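Local coordinates for UPF0062 protein MJ1593 (Methanocaldococcus jannaschii, PDB 2YX5), which is a small alpha/beta protein of the PurS family, built as an antiparallel sheet with two helices and assembled here from four copies, at residues A[1-9]-A[40-48]; A[52-63]-A[74-82]. One frame throughout, in Å; residues are numbered along the deposited sequence.

How the contacts relate
Contact 1 pairs the central strand 2-10 with strand 34-47; contact 2 lays helix 52-67 on strand 73-81, which borders the central strand on its other edge. The two centres are 8 Å apart. Backbone joins them: Thr5 N lies 2.6 Å from Lys78 O, and Met1 O 2.7 Å from Ile82 N, both probable hydrogen bonds. Side chains join them too, since Met47 of contact 1 reaches up to Val55, Val59 and Met62 of the helix. Along the chain the contacts follow in series, strand 34-47 leading into the helix. Both also touch the second subunit, whose strand extends the sheet beyond 40-47.

Contact 1: A[1-9]-A[40-48]; sequences MYKATVIIK and YKMIDIIME
Tyr2 and Met47 start the antiparallel pairing of 1-9 with 40-48, trading backbone N-H and C=O both ways; Ala4 with Ile45, Val6 with Ile43 and Ile8 with Lys41 repeat the exchange, giving eight bonds in all, which set the register. The tightest include Ala4 N to Ile45 O at 2.7 Å.

Between Tyr2 at one end and Lys41 at the other, the face turned toward helix 52-67 is apolar: Ala4, Val6, Ile8, Ile43, Ile45 and Met47. With CG1 anti to the carbonyl carbon, Ile45 and Ile43 lean back along their own strand, so that each CD1 meets the residue two places beyond its paired partner: Ile45 CD1 on Val6 CG2 at 3.9 Å, Ile43 CD1 on Ile8 CD1 at 3.8 Å. At Ala4 the short side chain faces the Met47 sulfur, whose side chain also packs on that helix.

The other face, with Lys3, Thr5, Ile7, Met42, Asp44 and Ile46, is mixed. Lys3 stretches out with CG anti to its N (chi1 170°) and runs obliquely to Asp44, where NZ stands 3.2 Å from OD2 in a salt bridge. Asp44 OD1 lies beside Thr5 OG1, the two side chains pointing the same way.

The two ends of the pairing are closed by other side chains. At one, Lys9 CB sits in the plane of the Tyr40 ring, 3.4 Å from CD1 at its edge, while Ile7 CG2 approaches the same ring obliquely. At the other, the folded Met1 chain lays SD 3.4 Å from Met47 O and CE against the Glu48 side chain.

Strand 40-47 pairs on its far edge with a strand of the second subunit. Asp44 is buried in the assembly, so the lysine probably offsets much of the cost of placing a carboxylate there.

Contact 2: A[52-63]-A[74-82]; sequences EEKVKEEVEEMC and DYEIKVEKI
Val79 sits under the first turns of the helix, its two methyls dividing the work: CG1 touches Val55 CB at 3.7 Å and Glu52 CB at the same distance, while CG2 lies against the backbone of Lys56. With CG1 anti to its N (chi1 177°), the valine spreads both branches against the helix. Two residues earlier on the same side of the strand, Ile77 slides past Val59 in the opposite direction, its CD1 3.6 Å from Val59 CG2; the same CD1 reaches Glu60 CA, 3.8 Å away, and the Cys63 sulfur. Cys63 in turn lies over one face of the Tyr75 ring: its SG is 3.9 Å from the ring centroid and 23° off the normal, a sulfur-aromatic contact, and its CB adds a CH-pi approach above the same ring. Val55, Val59 and Cys63 are the buried part, and the same row reaches Met47, Ala4 and Val6 on the other two strands.

Towards the flank, things loosen. The Lys56 chain runs extended before bending at its last torsion, and NZ gives only a weak hydrogen bond to Ile77 O at 3.2 Å. The Glu52 and Lys81 side chains cross at about a right angle, with Glu52 OE1 near Lys81 CB, yet the charges do not meet: Lys81 NZ is 6.5 Å from that oxygen, and the lysine instead makes a cation-pi contact with Tyr2. Glu53 and Glu57 turn from the strand and are exposed.

The axes of helix 52-63 and strand 74-81 come within 8.1 Å, their N-to-C directions 141° apart. A helix laid across one face of an antiparallel sheet, with its apolar row on the strands, is the two-layer alpha/beta sandwich expected of a PurS-family subunit.

Contact 1: A[1-9]-A[40-48]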
loop_
_atom_site.group_PDB
_atom_site.type_symbol
_atom_site.label_atom_id
_atom_site.label_comp_id
_atom_site.label_asym_id
_atom_site.label_seq_id
_atom_site.Cartn_x
_atom_site.Cartn_y
_atom_site.Cartn_z
ATOM N N MET A 1 -11.029 -22.085 -16.564
ATOM C CA MET A 1 -10.751 -21.125 -15.462
ATOM C C MET A 1 -9.357 -21.350 -14.895
ATOM O O MET A 1 -8.953 -22.477 -14.565
ATOM C CB MET A 1 -11.796 -21.262 -14.355
ATOM C CG MET A 1 -12.062 -19.966 -13.626
ATOM S SD MET A 1 -12.471 -18.661 -14.808
ATOM C CE MET A 1 -14.278 -18.813 -14.924
ATOM N N TYR A 2 -8.618 -20.255 -14.801
ATOM C CA TYR A 2 -7.262 -20.302 -14.292
ATOM C C TYR A 2 -7.041 -19.190 -13.279
ATOM O O TYR A 2 -7.688 -18.126 -13.330
ATOM C CB TYR A 2 -6.249 -20.131 -15.430
ATOM C CG TYR A 2 -6.499 -20.971 -16.670
ATOM C CD1 TYR A 2 -5.695 -22.078 -16.969
ATOM C CD2 TYR A 2 -7.515 -20.631 -17.567
ATOM C CE1 TYR A 2 -5.897 -22.817 -18.132
ATOM C CE2 TYR A 2 -7.725 -21.359 -18.727
ATOM C CZ TYR A 2 -6.918 -22.447 -19.006
ATOM O OH TYR A 2 -7.145 -23.147 -20.167
ATOM N N LYS A 3 -6.115 -19.465 -12.364
ATOM C CA LYS A 3 -5.724 -18.532 -11.334
ATOM C C LYS A 3 -4.286 -18.105 -11.613
ATOM O O LYS A 3 -3.359 -18.907 -11.515
ATOM C CB LYS A 3 -5.821 -19.187 -9.951
ATOM C CG LYS A 3 -5.204 -18.352 -8.823
ATOM C CD LYS A 3 -5.319 -19.018 -7.460
ATOM C CE LYS A 3 -4.454 -18.305 -6.446
ATOM N NZ LYS A 3 -4.767 -18.712 -5.060
ATOM N N ALA A 4 -4.094 -16.847 -11.982
ATOM C CA ALA A 4 -2.752 -16.369 -12.232
ATOM C C ALA A 4 -2.302 -15.644 -10.977
ATOM O O ALA A 4 -3.042 -14.849 -10.396
ATOM C CB ALA A 4 -2.727 -15.426 -13.423
ATOM N N THR A 5 -1.093 -15.935 -10.538
ATOM C CA THR A 5 -0.583 -15.274 -9.364
ATOM C C THR A 5 0.535 -14.316 -9.776
ATOM O O THR A 5 1.532 -14.738 -10.366
ATOM C CB THR A 5 -0.076 -16.314 -8.352
ATOM O OG1 THR A 5 -1.170 -17.156 -7.973
ATOM C CG2 THR A 5 0.493 -15.632 -7.105
ATOM N N VAL A 6 0.358 -13.023 -9.494
ATOM C CA VAL A 6 1.390 -12.052 -9.833
ATOM C C VAL A 6 2.059 -11.511 -8.561
ATOM O O VAL A 6 1.391 -10.953 -7.697
ATOM C CB VAL A 6 0.811 -10.865 -10.627
ATOM C CG1 VAL A 6 1.931 -9.944 -11.117
ATOM C CG2 VAL A 6 0.016 -11.374 -11.791
ATOM N N ILE A 7 3.368 -11.719 -8.438
ATOM C CA ILE A 7 4.115 -11.194 -7.305
ATOM C C ILE A 7 4.872 -10.004 -7.848
ATOM O O ILE A 7 5.549 -10.119 -8.864
ATOM C CB ILE A 7 5.170 -12.155 -6.753
ATOM C CG1 ILE A 7 4.521 -13.306 -6.003
ATOM C CG2 ILE A 7 6.081 -11.412 -5.831
ATOM C CD1 ILE A 7 3.877 -14.313 -6.907
ATOM N N ILE A 8 4.732 -8.861 -7.184
ATOM C CA ILE A 8 5.412 -7.648 -7.598
ATOM C C ILE A 8 6.278 -7.118 -6.460
ATOM O O ILE A 8 5.817 -6.974 -5.333
ATOM C CB ILE A 8 4.430 -6.563 -7.982
ATOM C CG1 ILE A 8 3.553 -7.049 -9.132
ATOM C CG2 ILE A 8 5.195 -5.306 -8.365
ATOM C CD1 ILE A 8 2.570 -6.000 -9.651
ATOM N N LYS A 9 7.536 -6.838 -6.768
ATOM C CA LYS A 9 8.474 -6.328 -5.780
ATOM C C LYS A 9 9.265 -5.168 -6.387
ATOM O O LYS A 9 9.126 -4.849 -7.573
ATOM C CB LYS A 9 9.440 -7.450 -5.356
ATOM C CG LYS A 9 9.978 -8.218 -6.559
ATOM C CD LYS A 9 10.982 -9.297 -6.193
ATOM C CE LYS A 9 11.480 -10.062 -7.439
ATOM N NZ LYS A 9 10.427 -10.888 -8.117
ATOM N N TYR A 40 6.056 -7.715 -0.468
ATOM C CA TYR A 40 5.630 -7.874 -1.853
ATOM C C TYR A 40 4.145 -7.672 -1.956
ATOM O O TYR A 40 3.406 -7.811 -0.986
ATOM C CB TYR A 40 5.890 -9.305 -2.328
ATOM C CG TYR A 40 7.265 -9.817 -2.062
ATOM C CD1 TYR A 40 8.309 -9.515 -2.932
ATOM C CD2 TYR A 40 7.541 -10.581 -0.925
ATOM C CE1 TYR A 40 9.609 -9.957 -2.688
ATOM C CE2 TYR A 40 8.844 -11.035 -0.663
ATOM C CZ TYR A 40 9.879 -10.717 -1.553
ATOM O OH TYR A 40 11.185 -11.130 -1.333
ATOM N N LYS A 41 3.699 -7.380 -3.158
ATOM C CA LYS A 41 2.285 -7.236 -3.369
ATOM C C LYS A 41 1.907 -8.517 -4.113
ATOM O O LYS A 41 2.567 -8.922 -5.070
ATOM C CB LYS A 41 1.968 -5.995 -4.217
ATOM C CG LYS A 41 0.490 -5.570 -4.186
ATOM C CD LYS A 41 0.086 -5.230 -2.745
ATOM C CE LYS A 41 -1.394 -4.901 -2.571
ATOM N NZ LYS A 41 -1.743 -5.002 -1.113
ATOM N N MET A 42 0.879 -9.184 -3.639
ATOM C CA MET A 42 0.445 -10.373 -4.315
ATOM C C MET A 42 -0.873 -10.051 -5.001
ATOM O O MET A 42 -1.774 -9.503 -4.391
ATOM C CB MET A 42 0.284 -11.528 -3.333
ATOM C CG MET A 42 -0.097 -12.837 -4.029
ATOM S SD MET A 42 0.191 -14.369 -3.071
ATOM C CE MET A 42 -1.502 -14.694 -2.416
ATOM N N ILE A 43 -0.959 -10.363 -6.287
ATOM C CA ILE A 43 -2.170 -10.125 -7.066
ATOM C C ILE A 43 -2.675 -11.427 -7.723
ATOM O O ILE A 43 -2.020 -11.973 -8.632
ATOM C CB ILE A 43 -1.920 -9.083 -8.179
ATOM C CG1 ILE A 43 -1.494 -7.749 -7.563
ATOM C CG2 ILE A 43 -3.168 -8.907 -9.015
ATOM C CD1 ILE A 43 -0.959 -6.727 -8.568
ATOM N N ASP A 44 -3.829 -11.907 -7.250
ATOM C CA ASP A 44 -4.451 -13.104 -7.786
ATOM C C ASP A 44 -5.461 -12.781 -8.867
ATOM O O ASP A 44 -6.498 -12.175 -8.611
ATOM C CB ASP A 44 -5.135 -13.896 -6.692
ATOM C CG ASP A 44 -4.157 -14.744 -5.906
ATOM O OD1 ASP A 44 -2.938 -14.640 -6.179
ATOM O OD2 ASP A 44 -4.604 -15.506 -5.019
ATOM N N ILE A 45 -5.168 -13.177 -10.094
ATOM C CA ILE A 45 -6.099 -12.887 -11.159
ATOM C C ILE A 45 -6.823 -14.150 -11.598
ATOM O O ILE A 45 -6.196 -15.103 -12.060
ATOM C CB ILE A 45 -5.371 -12.277 -12.338
ATOM C CG1 ILE A 45 -4.611 -11.018 -11.869
ATOM C CG2 ILE A 45 -6.379 -11.985 -13.457
ATOM C CD1 ILE A 45 -3.629 -10.443 -12.883
ATOM N N ILE A 46 -8.140 -14.166 -11.415
ATOM C CA ILE A 46 -8.960 -15.295 -11.840
ATOM C C ILE A 46 -9.518 -14.967 -13.227
ATOM O O ILE A 46 -10.282 -14.001 -13.413
ATOM C CB ILE A 46 -10.076 -15.575 -10.838
ATOM C CG1 ILE A 46 -9.437 -16.002 -9.510
ATOM C CG2 ILE A 46 -11.021 -16.649 -11.384
ATOM C CD1 ILE A 46 -10.410 -16.156 -8.386
ATOM N N MET A 47 -9.130 -15.795 -14.200
ATOM C CA MET A 47 -9.501 -15.538 -15.591
ATOM C C MET A 47 -9.776 -16.764 -16.478
ATOM O O MET A 47 -9.417 -17.908 -16.144
ATOM C CB MET A 47 -8.365 -14.720 -16.211
ATOM C CG MET A 47 -6.993 -15.361 -15.873
ATOM S SD MET A 47 -5.497 -14.496 -16.451
ATOM C CE MET A 47 -6.051 -13.922 -18.103
ATOM N N GLU A 48 -10.388 -16.490 -17.633
ATOM C CA GLU A 48 -10.706 -17.507 -18.631
ATOM C C GLU A 48 -9.686 -17.457 -19.768
ATOM O O GLU A 48 -8.940 -18.423 -19.996
ATOM C CB GLU A 48 -12.121 -17.284 -19.173
ATOM C CG GLU A 48 -13.191 -17.395 -18.080
ATOM C CD GLU A 48 -14.617 -17.436 -18.611
ATOM O OE1 GLU A 48 -15.015 -16.519 -19.383
ATOM O OE2 GLU A 48 -15.345 -18.395 -18.244
#

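Contact 2: A[52-63]-A[74-82]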
loop_
_atom_site.group_PDB
_atom_site.type_symbol
_atom_site.label_atom_id
_atom_site.label_comp_id
_atom_site.label_asym_id
_atom_site.label_seq_id
_atom_site.Cartn_x
_atom_site.Cartn_y
_atom_site.Cartn_z
ATOM N N GLU A 52 -2.524 -22.731 -19.704
ATOM C CA GLU A 52 -1.653 -21.922 -18.846
ATOM C C GLU A 52 -0.545 -21.099 -19.492
ATOM O O GLU A 52 -0.261 -19.989 -19.034
ATOM C CB GLU A 52 -1.045 -22.752 -17.712
ATOM C CG GLU A 52 -0.867 -24.205 -17.981
ATOM C CD GLU A 52 -1.787 -25.025 -17.125
ATOM O OE1 GLU A 52 -2.918 -25.280 -17.578
ATOM O OE2 GLU A 52 -1.386 -25.393 -15.996
ATOM N N GLU A 53 0.093 -21.609 -20.537
ATOM C CA GLU A 53 1.151 -20.823 -21.146
ATOM C C GLU A 53 0.555 -19.593 -21.814
ATOM O O GLU A 53 1.153 -18.516 -21.786
ATOM C CB GLU A 53 1.945 -21.647 -22.166
ATOM C CG GLU A 53 3.031 -20.859 -22.906
ATOM C CD GLU A 53 3.967 -20.088 -21.968
ATOM O OE1 GLU A 53 4.461 -20.683 -20.983
ATOM O OE2 GLU A 53 4.218 -18.886 -22.217
ATOM N N LYS A 54 -0.632 -19.741 -22.402
ATOM C CA LYS A 54 -1.252 -18.614 -23.071
ATOM C C LYS A 54 -1.777 -17.598 -22.077
ATOM O O LYS A 54 -1.856 -16.410 -22.384
ATOM C CB LYS A 54 -2.374 -19.079 -24.010
ATOM C CG LYS A 54 -1.910 -19.321 -25.449
ATOM C CD LYS A 54 -2.958 -18.839 -26.441
ATOM C CE LYS A 54 -2.374 -18.592 -27.828
ATOM N NZ LYS A 54 -3.389 -17.996 -28.750
ATOM N N VAL A 55 -2.127 -18.073 -20.885
ATOM C CA VAL A 55 -2.637 -17.201 -19.830
ATOM C C VAL A 55 -1.472 -16.343 -19.344
ATOM O O VAL A 55 -1.586 -15.112 -19.241
ATOM C CB VAL A 55 -3.190 -18.014 -18.636
ATOM C CG1 VAL A 55 -3.816 -17.082 -17.622
ATOM C CG2 VAL A 55 -4.216 -19.016 -19.114
ATOM N N LYS A 56 -0.357 -17.017 -19.057
ATOM C CA LYS A 56 0.866 -16.374 -18.599
ATOM C C LYS A 56 1.245 -15.267 -19.586
ATOM O O LYS A 56 1.701 -14.191 -19.192
ATOM C CB LYS A 56 2.000 -17.407 -18.482
ATOM C CG LYS A 56 3.348 -16.859 -17.970
ATOM C CD LYS A 56 4.395 -17.984 -17.880
ATOM C CE LYS A 56 5.809 -17.486 -17.546
ATOM N NZ LYS A 56 6.116 -17.443 -16.090
ATOM N N GLU A 57 1.041 -15.523 -20.870
ATOM C CA GLU A 57 1.358 -14.517 -21.868
ATOM C C GLU A 57 0.442 -13.324 -21.676
ATOM O O GLU A 57 0.864 -12.182 -21.735
ATOM C CB GLU A 57 1.172 -15.079 -23.282
ATOM C CG GLU A 57 2.243 -16.064 -23.704
ATOM C CD GLU A 57 2.086 -16.511 -25.143
ATOM O OE1 GLU A 57 1.085 -17.187 -25.464
ATOM O OE2 GLU A 57 2.968 -16.179 -25.958
ATOM N N GLU A 58 -0.823 -13.598 -21.433
ATOM C CA GLU A 58 -1.767 -12.521 -21.280
ATOM C C GLU A 58 -1.503 -11.636 -20.051
ATOM O O GLU A 58 -1.507 -10.409 -20.157
ATOM C CB GLU A 58 -3.184 -13.086 -21.249
ATOM C CG GLU A 58 -4.241 -12.095 -21.726
ATOM C CD GLU A 58 -5.656 -12.610 -21.545
ATOM O OE1 GLU A 58 -5.923 -13.791 -21.883
ATOM O OE2 GLU A 58 -6.509 -11.825 -21.072
ATOM N N VAL A 59 -1.270 -12.256 -18.898
ATOM C CA VAL A 59 -1.028 -11.492 -17.684
ATOM C C VAL A 59 0.294 -10.764 -17.861
ATOM O O VAL A 59 0.500 -9.672 -17.332
ATOM C CB VAL A 59 -1.024 -12.411 -16.411
ATOM C CG1 VAL A 59 -2.372 -13.099 -16.276
ATOM C CG2 VAL A 59 0.057 -13.460 -16.501
ATOM N N GLU A 60 1.169 -11.370 -18.654
ATOM C CA GLU A 60 2.470 -10.794 -18.941
ATOM C C GLU A 60 2.206 -9.430 -19.542
ATOM O O GLU A 60 2.846 -8.449 -19.161
ATOM C CB GLU A 60 3.217 -11.669 -19.933
ATOM C CG GLU A 60 4.598 -12.066 -19.470
ATOM C CD GLU A 60 5.011 -13.421 -20.011
ATOM O OE1 GLU A 60 4.890 -13.639 -21.242
ATOM O OE2 GLU A 60 5.455 -14.267 -19.202
ATOM N N GLU A 61 1.253 -9.377 -20.473
ATOM C CA GLU A 61 0.867 -8.130 -21.104
ATOM C C GLU A 61 0.225 -7.163 -20.104
ATOM O O GLU A 61 0.492 -5.960 -20.136
ATOM C CB GLU A 61 -0.112 -8.401 -22.235
ATOM C CG GLU A 61 0.556 -8.701 -23.526
ATOM C CD GLU A 61 1.364 -7.525 -24.002
ATOM O OE1 GLU A 61 0.750 -6.445 -24.189
ATOM O OE2 GLU A 61 2.598 -7.683 -24.180
ATOM N N MET A 62 -0.636 -7.682 -19.231
ATOM C CA MET A 62 -1.297 -6.856 -18.214
ATOM C C MET A 62 -0.245 -6.128 -17.380
ATOM O O MET A 62 -0.374 -4.943 -17.095
ATOM C CB MET A 62 -2.149 -7.728 -17.297
ATOM C CG MET A 62 -3.331 -8.389 -17.983
ATOM S SD MET A 62 -4.114 -9.589 -16.875
ATOM C CE MET A 62 -4.569 -10.947 -18.006
ATOM N N CYS A 63 0.792 -6.867 -17.007
ATOM C CA CYS A 63 1.899 -6.351 -16.224
ATOM C C CYS A 63 2.606 -5.278 -17.025
ATOM O O CYS A 63 2.807 -4.156 -16.550
ATOM C CB CYS A 63 2.921 -7.470 -15.926
ATOM S SG CYS A 63 2.491 -8.638 -14.624
ATOM N N ASP A 74 9.912 -5.364 -10.324
ATOM C CA ASP A 74 10.292 -6.677 -10.808
ATOM C C ASP A 74 9.007 -7.444 -10.526
ATOM O O ASP A 74 8.264 -7.077 -9.608
ATOM C CB ASP A 74 11.455 -7.269 -10.004
ATOM C CG ASP A 74 12.818 -6.938 -10.610
ATOM O OD1 ASP A 74 12.877 -6.534 -11.796
ATOM O OD2 ASP A 74 13.835 -7.101 -9.896
ATOM N N TYR A 75 8.714 -8.471 -11.316
ATOM C CA TYR A 75 7.496 -9.240 -11.078
ATOM C C TYR A 75 7.633 -10.653 -11.604
ATOM O O TYR A 75 8.495 -10.923 -12.423
ATOM C CB TYR A 75 6.284 -8.533 -11.718
ATOM C CG TYR A 75 6.323 -8.477 -13.219
ATOM C CD1 TYR A 75 5.948 -9.580 -13.990
ATOM C CD2 TYR A 75 6.766 -7.338 -13.880
ATOM C CE1 TYR A 75 6.013 -9.550 -15.387
ATOM C CE2 TYR A 75 6.838 -7.290 -15.285
ATOM C CZ TYR A 75 6.460 -8.396 -16.033
ATOM O OH TYR A 75 6.503 -8.338 -17.417
ATOM N N GLU A 76 6.809 -11.559 -11.096
ATOM C CA GLU A 76 6.817 -12.932 -11.558
ATOM C C GLU A 76 5.395 -13.465 -11.602
ATOM O O GLU A 76 4.562 -13.080 -10.788
ATOM C CB GLU A 76 7.718 -13.809 -10.693
ATOM C CG GLU A 76 7.564 -13.669 -9.202
ATOM C CD GLU A 76 8.492 -14.624 -8.445
ATOM O OE1 GLU A 76 8.321 -15.860 -8.601
ATOM O OE2 GLU A 76 9.387 -14.137 -7.705
ATOM N N ILE A 77 5.132 -14.353 -12.567
ATOM C CA ILE A 77 3.802 -14.918 -12.789
ATOM C C ILE A 77 3.664 -16.442 -12.746
ATOM O O ILE A 77 4.351 -17.170 -13.463
ATOM C CB ILE A 77 3.256 -14.437 -14.162
ATOM C CG1 ILE A 77 3.347 -12.906 -14.244
ATOM C CG2 ILE A 77 1.826 -14.922 -14.362
ATOM C CD1 ILE A 77 3.411 -12.376 -15.661
ATOM N N LYS A 78 2.749 -16.913 -11.914
ATOM C CA LYS A 78 2.461 -18.335 -11.781
ATOM C C LYS A 78 1.014 -18.524 -12.238
ATOM O O LYS A 78 0.128 -17.778 -11.828
ATOM C CB LYS A 78 2.611 -18.772 -10.323
ATOM C CG LYS A 78 4.003 -18.511 -9.759
ATOM C CD LYS A 78 4.003 -18.329 -8.235
ATOM C CE LYS A 78 5.375 -17.856 -7.739
ATOM N NZ LYS A 78 5.390 -17.548 -6.283
ATOM N N VAL A 79 0.779 -19.506 -13.100
ATOM C CA VAL A 79 -0.570 -19.768 -13.599
ATOM C C VAL A 79 -0.972 -21.203 -13.269
ATOM O O VAL A 79 -0.277 -22.151 -13.629
ATOM C CB VAL A 79 -0.655 -19.546 -15.144
ATOM C CG1 VAL A 79 -2.037 -19.892 -15.658
ATOM C CG2 VAL A 79 -0.323 -18.114 -15.479
ATOM N N GLU A 80 -2.082 -21.354 -12.560
ATOM C CA GLU A 80 -2.578 -22.669 -12.210
ATOM C C GLU A 80 -3.974 -22.823 -12.760
ATOM O O GLU A 80 -4.785 -21.902 -12.648
ATOM C CB GLU A 80 -2.639 -22.841 -10.701
ATOM C CG GLU A 80 -1.302 -22.896 -10.010
ATOM C CD GLU A 80 -1.463 -23.105 -8.520
ATOM O OE1 GLU A 80 -2.174 -22.287 -7.890
ATOM O OE2 GLU A 80 -0.890 -24.085 -7.984
ATOM N N LYS A 81 -4.258 -23.972 -13.362
ATOM C CA LYS A 81 -5.599 -24.209 -13.884
ATOM C C LYS A 81 -6.502 -24.607 -12.731
ATOM O O LYS A 81 -6.137 -25.452 -11.906
ATOM C CB LYS A 81 -5.618 -25.332 -14.920
ATOM C CG LYS A 81 -7.044 -25.744 -15.297
ATOM C CD LYS A 81 -7.094 -26.725 -16.456
ATOM C CE LYS A 81 -8.527 -27.132 -16.749
ATOM N NZ LYS A 81 -9.394 -25.943 -17.002
ATOM N N ILE A 82 -7.676 -23.992 -12.669
ATOM C CA ILE A 82 -8.624 -24.310 -11.613
ATOM C C ILE A 82 -9.293 -25.588 -12.063
ATOM O O ILE A 82 -9.866 -25.660 -13.161
ATOM C CB ILE A 82 -9.657 -23.207 -11.426
ATOM C CG1 ILE A 82 -8.953 -21.912 -11.026
ATOM C CG2 ILE A 82 -10.648 -23.613 -10.339
ATOM C CD1 ILE A 82 -9.744 -20.683 -11.336
#